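Local coordinates for transcriptional regulator (Enterococcus faecalis, PDB 3QFI), which is named a transcriptional regulator and belongs to the LytR-CpsA-Psr family of bacterial proteins, with an alpha/beta fold built round a mixed sheet, at residues E230-Y235 and Y253-T258; Y244-P249 and A277-F282; I66-V71 and I92-E97. All coordinates share one frame; numbering follows the deposited sequence.

Contact 2 is the buried one of the three, contact 3 is partly buried and contact 1 lies at the surface. Contacts 1 and 2 share elements: each takes one strand of the same hairpin, 234-238 and 243-247 respectively, and helix 249-262, which packs in contact 1, starts in contact 2 at P249. They are joined directly where Y235 OH bonds D248 OD2. Contact 3 belongs to a second hairpin, 67-70 with 75-78, and meets contact 2 through the backbone bond from L67 N to Q245 O. The chemistry follows the location: ring and aliphatic packing in 244-249/277-282, a threonine hydroxyl and a bridging water in 66-71/92-97, and a carboxylate against threonine methyls in 230-235/253-258.

Contact 1 of 3, residues E230-Y235 and Y253-T258; sequences EQLQGY and YKTQTT
E230 and L232, where the chain passes from edge strand 227-230 of the six-stranded mixed sheet to the hairpin 234-238/243-247, meet T255 and T258 on one face of helix 249-262. The two threonines are three residues apart, so they sit about one turn from each other; both turn a methyl towards E230, and T255 also meets L232. E230 reaches across with its carboxylate. Its CG lies beside the backbone N (chi1 -83°) and the chain then bends at chi2, which sends the two oxygens to different turns: OE1 goes to T258 CG2, and OE2 lies 3.4 Å from T255 CG2. E230 and T258 approach from opposite directions, whereas E230 slides past T255. The carboxylate meets methyls rather than hydroxyls; each OG1 is bonded within its own helix. T255 OG1 bonds the carbonyl of S251, and T258 OG1 donates to K254 O over 2.8 Å.

Both are the side-chain bond to the carbonyl four residues back that threonines commonly make in helices. The T258 hydroxyl sits 39° out of the K254 carbonyl plane, and the helical N-H of T258 reaches the same oxygen from the opposite face, 2.9 Å from T258 N to K254 O. The hydroxyl's bond holds the rotation of T258, which leaves CG2, anti to the backbone N, facing E230. L232 supplies the apolar part of the contact. It crosses T255 at about a right angle, with CD2 3.8 Å from T255 CG2. Behind it, L232 packs on L62 and I66, while E230 leans on T58 and I60 of strand 56-62. K254, exposed, brings NZ to 4.7 Å from E230 OE1, too long for a salt bridge, though its charge may favour the carboxylate.

Contact 2 of 3, residues Y244-P249 and A277-F282; sequences YQVLDP and AFYNQF
Y279 packs its ring on P249, close to the C-terminal end of helix 269-280. The pyrrolidine sits over one ring face, with CD nearest at 3.3 Å from Y279 CG, and P249 CG follows at 3.7 Å from Y279 CB. What aims the tyrosine is its first torsion: CG stands anti to the backbone N (chi1 163°), and chi2 of -88° turns the ring plane perpendicular to the plane of CA, CB and CG, so that a face meets the proline. The contact lies at the base of the ring, around CB, CG and CD2; farther out, the side chain of Y279 touches Y235 of strand 234-238.

V246 splits its two methyls between two targets. CG1 stands anti to its own backbone N (chi1 178°); the two side chains cross at about a right angle, and CG1 comes 3.8 Å from Y279 CD2, obliquely to the ring. CG2, beside the backbone N, turns to the end of the other segment instead, 3.8 Å from F282 O and 4.2 Å from F282 CB. The L247 carbonyl oxygen also approaches the tyrosine obliquely, 3.5 Å from Y279 CD2.

F282 offers V246 its CB, but the phenyl leads away. Its CE2 rests 3.5 Å above the plane of the F278 ring, offset toward the rim, and the side chain also touches L67 of strand 67-70. F282 N bonds Y279 O.

On the other side of the contact D248 takes the N-cap position: OD1 bonds the N-H of S251. P249, which has no N-H to give, follows in the first turn. An aspartate cap followed by proline is a classic way to start a helix, here straight out of the beta hairpin.

Contact 3 of 3, residues I66-V71 and I92-E97; sequences ILTDIV and INTVQE
T94 sits against the backbone of D69, I70 and V71, where the beta hairpin 67-70/75-78 lies back across helix 80-98, the helix that follows it in the chain. Strand and helix axes come within 8.0 Å and run at 124° to each other, more nearly antiparallel than parallel, inside the LytR-CpsA-Psr family region.

The tight part is centred on T94. Its OG1 lies beside the backbone N (chi1 -78°), where it bonds the carbonyl of M90 one turn back and also receives the N-H of V71; this second bond is weak, bent to 124° at the hydrogen. The methyl CG2 lies on the strand side, 3.7 Å from D69 O and 4.1 Å from T68 OG1. T68 and I70 close this buried end, touching L98 and M90 of the same helix.

The solvent side begins at V71, which like N93 is partly exposed. Its CG1 meets N93 CB at 3.9 Å, and its CG2 meets E97 CG at 3.4 Å, each side chain crossing the valine at about a right angle. E97 is exposed, and only its aliphatic part touches V71; its OE2 stays 6.6 Å from D69 OD2, a separation that probably limits the repulsion between the two carboxylates. Between the backbones, one water donates to both sides, 3.0 Å to D69 O and 2.7 Å to T94 O.

Contact 1 of 3, residues E230-Y235 and Y253-T258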
loop_
_atom_site.group_PDB
_atom_site.type_symbol
_atom_site.label_atom_id
_atom_site.label_comp_id
_atom_site.label_asym_id
_atom_site.label_seq_id
_atom_site.Cartn_x
_atom_site.Cartn_y
_atom_site.Cartn_z
ATOM N N GLU A 230 -2.703 -7.667 5.561
ATOM C CA GLU A 230 -3.726 -7.212 6.494
ATOM C C GLU A 230 -4.848 -6.541 5.725
ATOM O O GLU A 230 -4.602 -5.639 4.918
ATOM C CB GLU A 230 -3.143 -6.215 7.491
ATOM C CG GLU A 230 -2.444 -6.850 8.669
ATOM C CD GLU A 230 -3.170 -6.606 9.983
ATOM O OE1 GLU A 230 -2.753 -7.182 11.011
ATOM O OE2 GLU A 230 -4.155 -5.837 9.991
ATOM N N GLN A 231 -6.078 -6.983 5.965
ATOM C CA GLN A 231 -7.232 -6.404 5.287
ATOM C C GLN A 231 -8.040 -5.530 6.243
ATOM O O GLN A 231 -8.185 -5.840 7.431
ATOM C CB GLN A 231 -8.137 -7.508 4.713
ATOM C CG GLN A 231 -8.741 -8.465 5.754
ATOM C CD GLN A 231 -10.017 -9.162 5.272
ATOM O OE1 GLN A 231 -11.061 -8.525 5.090
ATOM N NE2 GLN A 231 -9.933 -10.476 5.061
ATOM N N LEU A 232 -8.557 -4.425 5.719
ATOM C CA LEU A 232 -9.368 -3.516 6.513
ATOM C C LEU A 232 -10.833 -3.853 6.287
ATOM O O LEU A 232 -11.345 -3.739 5.172
ATOM C CB LEU A 232 -9.089 -2.053 6.131
ATOM C CG LEU A 232 -7.885 -1.396 6.814
ATOM C CD1 LEU A 232 -7.635 -0.030 6.221
ATOM C CD2 LEU A 232 -8.141 -1.290 8.319
ATOM N N GLN A 233 -11.487 -4.293 7.357
ATOM C CA GLN A 233 -12.897 -4.655 7.319
ATOM C C GLN A 233 -13.746 -3.391 7.309
ATOM O O GLN A 233 -13.523 -2.481 8.111
ATOM C CB GLN A 233 -13.248 -5.505 8.543
ATOM C CG GLN A 233 -12.576 -6.875 8.568
ATOM C CD GLN A 233 -12.688 -7.551 9.920
ATOM O OE1 GLN A 233 -13.764 -7.591 10.517
ATOM N NE2 GLN A 233 -11.577 -8.091 10.408
ATOM N N GLY A 234 -14.710 -3.346 6.394
ATOM C CA GLY A 234 -15.594 -2.199 6.276
ATOM C C GLY A 234 -16.992 -2.593 5.824
ATOM O O GLY A 234 -17.331 -3.778 5.763
ATOM N N TYR A 235 -17.812 -1.597 5.507
ATOM C CA TYR A 235 -19.175 -1.848 5.057
ATOM C C TYR A 235 -19.479 -0.957 3.865
ATOM O O TYR A 235 -18.861 0.097 3.693
ATOM C CB TYR A 235 -20.172 -1.533 6.175
ATOM C CG TYR A 235 -19.978 -2.338 7.435
ATOM C CD1 TYR A 235 -20.305 -3.698 7.478
ATOM C CD2 TYR A 235 -19.466 -1.737 8.590
ATOM C CE1 TYR A 235 -20.130 -4.444 8.643
ATOM C CE2 TYR A 235 -19.284 -2.466 9.763
ATOM C CZ TYR A 235 -19.617 -3.828 9.781
ATOM O OH TYR A 235 -19.413 -4.555 10.936
ATOM N N TYR A 253 -9.551 -0.724 15.069
ATOM C CA TYR A 253 -8.672 -0.630 16.225
ATOM C C TYR A 253 -7.698 -1.784 16.250
ATOM O O TYR A 253 -6.507 -1.589 16.459
ATOM C CB TYR A 253 -9.465 -0.608 17.541
ATOM C CG TYR A 253 -8.585 -0.424 18.775
ATOM C CD1 TYR A 253 -7.631 0.596 18.830
ATOM C CD2 TYR A 253 -8.691 -1.276 19.872
ATOM C CE1 TYR A 253 -6.807 0.758 19.932
ATOM C CE2 TYR A 253 -7.866 -1.116 20.993
ATOM C CZ TYR A 253 -6.924 -0.095 21.008
ATOM O OH TYR A 253 -6.086 0.060 22.090
ATOM N N LYS A 254 -8.205 -2.989 16.033
ATOM C CA LYS A 254 -7.355 -4.170 16.041
ATOM C C LYS A 254 -6.233 -3.995 15.003
ATOM O O LYS A 254 -5.062 -4.238 15.288
ATOM C CB LYS A 254 -8.199 -5.416 15.740
ATOM C CG LYS A 254 -7.397 -6.701 15.639
ATOM C CD LYS A 254 -8.241 -7.837 15.108
ATOM C CE LYS A 254 -7.354 -9.006 14.755
ATOM N NZ LYS A 254 -6.327 -8.618 13.735
ATOM N N THR A 255 -6.594 -3.559 13.804
ATOM C CA THR A 255 -5.607 -3.334 12.759
ATOM C C THR A 255 -4.562 -2.308 13.192
ATOM O O THR A 255 -3.370 -2.495 12.968
ATOM C CB THR A 255 -6.257 -2.797 11.505
ATOM O OG1 THR A 255 -7.281 -3.698 11.078
ATOM C CG2 THR A 255 -5.218 -2.624 10.400
ATOM N N GLN A 256 -5.027 -1.217 13.790
ATOM C CA GLN A 256 -4.151 -0.151 14.267
ATOM C C GLN A 256 -3.186 -0.637 15.319
ATOM O O GLN A 256 -2.000 -0.332 15.284
ATOM C CB GLN A 256 -4.964 0.994 14.871
ATOM C CG GLN A 256 -5.593 1.913 13.854
ATOM C CD GLN A 256 -6.666 2.764 14.458
ATOM O OE1 GLN A 256 -7.146 3.707 13.841
ATOM N NE2 GLN A 256 -7.061 2.429 15.677
ATOM N N THR A 257 -3.709 -1.378 16.280
ATOM C CA THR A 257 -2.874 -1.887 17.347
ATOM C C THR A 257 -1.847 -2.834 16.747
ATOM O O THR A 257 -0.679 -2.795 17.119
ATOM C CB THR A 257 -3.727 -2.598 18.405
ATOM O OG1 THR A 257 -4.668 -1.659 18.944
ATOM C CG2 THR A 257 -2.856 -3.119 19.522
ATOM N N THR A 258 -2.277 -3.662 15.803
ATOM C CA THR A 258 -1.363 -4.592 15.153
ATOM C C THR A 258 -0.186 -3.847 14.523
ATOM O O THR A 258 0.971 -4.119 14.833
ATOM C CB THR A 258 -2.047 -5.362 14.038
ATOM O OG1 THR A 258 -3.132 -6.113 14.583
ATOM C CG2 THR A 258 -1.059 -6.293 13.361
#

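Contact 2 of 3, residues Y244-P249 and A277-F282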
loop_
_atom_site.group_PDB
_atom_site.type_symbol
_atom_site.label_atom_id
_atom_site.label_comp_id
_atom_site.label_asym_id
_atom_site.label_seq_id
_atom_site.Cartn_x
_atom_site.Cartn_y
_atom_site.Cartn_z
ATOM N N TYR A 244 -19.409 5.059 -0.663
ATOM C CA TYR A 244 -18.280 5.121 0.259
ATOM C C TYR A 244 -18.236 3.823 1.017
ATOM O O TYR A 244 -19.162 3.028 0.953
ATOM C CB TYR A 244 -18.420 6.246 1.280
ATOM C CG TYR A 244 -18.527 7.620 0.699
ATOM C CD1 TYR A 244 -19.738 8.090 0.202
ATOM C CD2 TYR A 244 -17.426 8.472 0.679
ATOM C CE1 TYR A 244 -19.852 9.369 -0.290
ATOM C CE2 TYR A 244 -17.535 9.766 0.180
ATOM C CZ TYR A 244 -18.754 10.202 -0.300
ATOM O OH TYR A 244 -18.886 11.475 -0.792
ATOM N N GLN A 245 -17.149 3.616 1.739
ATOM C CA GLN A 245 -16.986 2.419 2.545
ATOM C C GLN A 245 -16.682 2.863 3.978
ATOM O O GLN A 245 -15.675 3.537 4.232
ATOM C CB GLN A 245 -15.842 1.569 1.982
ATOM C CG GLN A 245 -15.489 0.349 2.803
ATOM C CD GLN A 245 -14.395 -0.471 2.158
ATOM O OE1 GLN A 245 -13.591 -1.103 2.845
ATOM N NE2 GLN A 245 -14.358 -0.469 0.822
ATOM N N VAL A 246 -17.570 2.515 4.906
ATOM C CA VAL A 246 -17.377 2.885 6.302
ATOM C C VAL A 246 -16.731 1.720 7.013
ATOM O O VAL A 246 -17.309 0.637 7.089
ATOM C CB VAL A 246 -18.694 3.198 7.019
ATOM C CG1 VAL A 246 -18.413 3.530 8.476
ATOM C CG2 VAL A 246 -19.399 4.345 6.343
ATOM N N LEU A 247 -15.534 1.949 7.536
ATOM C CA LEU A 247 -14.794 0.906 8.221
ATOM C C LEU A 247 -15.406 0.507 9.550
ATOM O O LEU A 247 -16.003 1.322 10.262
ATOM C CB LEU A 247 -13.343 1.346 8.440
ATOM C CG LEU A 247 -12.468 1.523 7.195
ATOM C CD1 LEU A 247 -11.155 2.174 7.584
ATOM C CD2 LEU A 247 -12.210 0.169 6.547
ATOM N N ASP A 248 -15.274 -0.772 9.872
ATOM C CA ASP A 248 -15.777 -1.243 11.147
ATOM C C ASP A 248 -14.770 -0.706 12.149
ATOM O O ASP A 248 -13.585 -0.984 12.057
ATOM C CB ASP A 248 -15.827 -2.766 11.200
ATOM C CG ASP A 248 -16.312 -3.268 12.543
ATOM O OD1 ASP A 248 -15.581 -3.057 13.537
ATOM O OD2 ASP A 248 -17.422 -3.852 12.615
ATOM N N PRO A 249 -15.236 0.072 13.121
ATOM C CA PRO A 249 -14.335 0.645 14.120
ATOM C C PRO A 249 -13.535 -0.347 14.969
ATOM O O PRO A 249 -12.342 -0.147 15.204
ATOM C CB PRO A 249 -15.272 1.508 14.957
ATOM C CG PRO A 249 -16.553 0.723 14.923
ATOM C CD PRO A 249 -16.643 0.355 13.454
ATOM N N ALA A 277 -16.375 6.720 17.480
ATOM C CA ALA A 277 -17.069 7.989 17.277
ATOM C C ALA A 277 -17.258 8.263 15.797
ATOM O O ALA A 277 -18.345 8.635 15.357
ATOM C CB ALA A 277 -16.293 9.125 17.914
ATOM N N PHE A 278 -16.194 8.068 15.031
ATOM C CA PHE A 278 -16.247 8.298 13.598
ATOM C C PHE A 278 -17.289 7.399 12.952
ATOM O O PHE A 278 -18.103 7.855 12.147
ATOM C CB PHE A 278 -14.890 8.022 12.946
ATOM C CG PHE A 278 -14.794 8.516 11.533
ATOM C CD1 PHE A 278 -14.469 9.851 11.272
ATOM C CD2 PHE A 278 -15.101 7.679 10.467
ATOM C CE1 PHE A 278 -14.451 10.342 9.979
ATOM C CE2 PHE A 278 -15.087 8.162 9.162
ATOM C CZ PHE A 278 -14.764 9.497 8.917
ATOM N N TYR A 279 -17.263 6.119 13.304
ATOM C CA TYR A 279 -18.203 5.157 12.727
ATOM C C TYR A 279 -19.671 5.471 13.028
ATOM O O TYR A 279 -20.531 5.315 12.164
ATOM C CB TYR A 279 -17.847 3.730 13.185
ATOM C CG TYR A 279 -18.968 2.714 13.004
ATOM C CD1 TYR A 279 -19.920 2.521 14.003
ATOM C CD2 TYR A 279 -19.103 1.973 11.819
ATOM C CE1 TYR A 279 -20.977 1.626 13.837
ATOM C CE2 TYR A 279 -20.171 1.072 11.649
ATOM C CZ TYR A 279 -21.099 0.916 12.669
ATOM O OH TYR A 279 -22.187 0.097 12.528
ATOM N N ASN A 280 -19.951 5.924 14.247
ATOM C CA ASN A 280 -21.318 6.251 14.634
ATOM C C ASN A 280 -21.941 7.407 13.890
ATOM O O ASN A 280 -23.153 7.435 13.678
ATOM C CB ASN A 280 -21.401 6.533 16.125
ATOM C CG ASN A 280 -21.323 5.278 16.933
ATOM O OD1 ASN A 280 -21.963 4.270 16.596
ATOM N ND2 ASN A 280 -20.543 5.314 18.007
ATOM N N GLN A 281 -21.120 8.364 13.491
ATOM C CA GLN A 281 -21.641 9.510 12.783
ATOM C C GLN A 281 -21.847 9.231 11.300
ATOM O O GLN A 281 -22.295 10.106 10.567
ATOM C CB GLN A 281 -20.704 10.705 12.962
ATOM C CG GLN A 281 -19.389 10.572 12.244
ATOM C CD GLN A 281 -18.525 11.803 12.369
ATOM O OE1 GLN A 281 -17.991 12.075 13.428
ATOM N NE2 GLN A 281 -18.407 12.569 11.290
ATOM N N PHE A 282 -21.540 8.014 10.855
ATOM C CA PHE A 282 -21.686 7.670 9.437
ATOM C C PHE A 282 -22.323 6.311 9.194
ATOM O O PHE A 282 -22.454 5.878 8.043
ATOM C CB PHE A 282 -20.322 7.694 8.746
ATOM C CG PHE A 282 -19.758 9.073 8.566
ATOM C CD1 PHE A 282 -20.419 10.016 7.787
ATOM C CD2 PHE A 282 -18.561 9.431 9.170
ATOM C CE1 PHE A 282 -19.895 11.293 7.618
ATOM C CE2 PHE A 282 -18.034 10.705 9.002
ATOM C CZ PHE A 282 -18.703 11.641 8.222
#

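Contact 3 of 3, residues I66-V71 and I92-E97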
loop_
_atom_site.group_PDB
_atom_site.type_symbol
_atom_site.label_atom_id
_atom_site.label_comp_id
_atom_site.label_asym_id
_atom_site.label_seq_id
_atom_site.Cartn_x
_atom_site.Cartn_y
_atom_site.Cartn_z
ATOM N N ILE A 66 -12.544 4.359 1.055
ATOM C CA ILE A 66 -12.630 4.449 2.498
ATOM C C ILE A 66 -12.944 5.873 2.955
ATOM O O ILE A 66 -12.354 6.851 2.467
ATOM C CB ILE A 66 -11.345 3.926 3.155
ATOM C CG1 ILE A 66 -11.181 2.440 2.793
ATOM C CG2 ILE A 66 -11.405 4.132 4.660
ATOM C CD1 ILE A 66 -10.043 1.728 3.484
ATOM N N LEU A 67 -13.901 5.995 3.869
ATOM C CA LEU A 67 -14.293 7.311 4.374
ATOM C C LEU A 67 -13.485 7.632 5.616
ATOM O O LEU A 67 -13.470 6.848 6.568
ATOM C CB LEU A 67 -15.781 7.326 4.708
ATOM C CG LEU A 67 -16.408 8.655 5.087
ATOM C CD1 LEU A 67 -16.396 9.609 3.880
ATOM C CD2 LEU A 67 -17.845 8.406 5.549
ATOM N N THR A 68 -12.809 8.778 5.601
ATOM C CA THR A 68 -11.998 9.207 6.737
ATOM C C THR A 68 -11.822 10.725 6.771
ATOM O O THR A 68 -12.363 11.452 5.938
ATOM C CB THR A 68 -10.586 8.580 6.701
ATOM O OG1 THR A 68 -10.018 8.707 5.387
ATOM C CG2 THR A 68 -10.652 7.119 7.081
ATOM N N ASP A 69 -11.075 11.210 7.747
ATOM C CA ASP A 69 -10.844 12.627 7.809
ATOM C C ASP A 69 -9.713 12.914 6.834
ATOM O O ASP A 69 -8.721 12.174 6.779
ATOM C CB ASP A 69 -10.473 13.043 9.233
ATOM C CG ASP A 69 -11.665 13.007 10.168
ATOM O OD1 ASP A 69 -12.679 13.662 9.841
ATOM O OD2 ASP A 69 -11.605 12.324 11.220
ATOM N N ILE A 70 -9.888 13.952 6.023
ATOM C CA ILE A 70 -8.861 14.332 5.067
ATOM C C ILE A 70 -8.034 15.369 5.797
ATOM O O ILE A 70 -8.320 16.553 5.707
ATOM C CB ILE A 70 -9.455 14.989 3.808
ATOM C CG1 ILE A 70 -10.551 14.108 3.209
ATOM C CG2 ILE A 70 -8.342 15.232 2.789
ATOM C CD1 ILE A 70 -10.071 12.783 2.665
ATOM N N VAL A 71 -7.011 14.923 6.514
ATOM C CA VAL A 71 -6.175 15.826 7.298
ATOM C C VAL A 71 -5.637 16.995 6.478
ATOM O O VAL A 71 -4.957 16.820 5.467
ATOM C CB VAL A 71 -5.017 15.044 7.993
ATOM C CG1 VAL A 71 -4.194 15.971 8.881
ATOM C CG2 VAL A 71 -5.600 13.918 8.832
ATOM N N ILE A 92 -0.061 11.335 3.027
ATOM C CA ILE A 92 0.705 10.792 4.134
ATOM C C ILE A 92 0.017 11.114 5.461
ATOM O O ILE A 92 -0.171 10.234 6.291
ATOM C CB ILE A 92 2.123 11.370 4.175
ATOM C CG1 ILE A 92 2.918 10.922 2.949
ATOM C CG2 ILE A 92 2.811 10.928 5.439
ATOM C CD1 ILE A 92 4.269 11.616 2.809
ATOM N N ASN A 93 -0.359 12.370 5.670
ATOM C CA ASN A 93 -1.012 12.735 6.921
ATOM C C ASN A 93 -2.329 11.991 7.151
ATOM O O ASN A 93 -2.534 11.436 8.223
ATOM C CB ASN A 93 -1.237 14.253 6.983
ATOM C CG ASN A 93 0.053 15.022 7.251
ATOM O OD1 ASN A 93 0.031 16.222 7.511
ATOM N ND2 ASN A 93 1.178 14.330 7.189
ATOM N N THR A 94 -3.195 11.978 6.139
ATOM C CA THR A 94 -4.496 11.310 6.185
ATOM C C THR A 94 -4.348 9.837 6.545
ATOM O O THR A 94 -5.084 9.314 7.385
ATOM C CB THR A 94 -5.229 11.467 4.815
ATOM O OG1 THR A 94 -5.795 12.779 4.740
ATOM C CG2 THR A 94 -6.328 10.428 4.632
ATOM N N VAL A 95 -3.398 9.166 5.909
ATOM C CA VAL A 95 -3.153 7.770 6.219
ATOM C C VAL A 95 -2.593 7.637 7.656
ATOM O O VAL A 95 -2.972 6.708 8.367
ATOM C CB VAL A 95 -2.176 7.137 5.191
ATOM C CG1 VAL A 95 -1.826 5.726 5.609
ATOM C CG2 VAL A 95 -2.825 7.109 3.800
ATOM N N GLN A 96 -1.714 8.561 8.079
ATOM C CA GLN A 96 -1.128 8.542 9.433
ATOM C C GLN A 96 -2.186 8.641 10.523
ATOM O O GLN A 96 -1.974 8.175 11.644
ATOM C CB GLN A 96 -0.127 9.691 9.660
ATOM C CG GLN A 96 1.324 9.466 9.187
ATOM C CD GLN A 96 2.322 10.498 9.763
ATOM O OE1 GLN A 96 2.047 11.700 9.798
ATOM N NE2 GLN A 96 3.488 10.024 10.192
ATOM N N GLU A 97 -3.310 9.278 10.205
ATOM C CA GLU A 97 -4.410 9.419 11.158
ATOM C C GLU A 97 -5.313 8.186 11.080
ATOM O O GLU A 97 -5.840 7.730 12.087
ATOM C CB GLU A 97 -5.239 10.680 10.861
ATOM C CG GLU A 97 -4.670 11.994 11.413
ATOM C CD GLU A 97 -4.604 12.039 12.946
ATOM O OE1 GLU A 97 -3.701 11.397 13.534
ATOM O OE2 GLU A 97 -5.460 12.719 13.562
HETATM O O HOH W 1 -7.520 9.878 8.267
#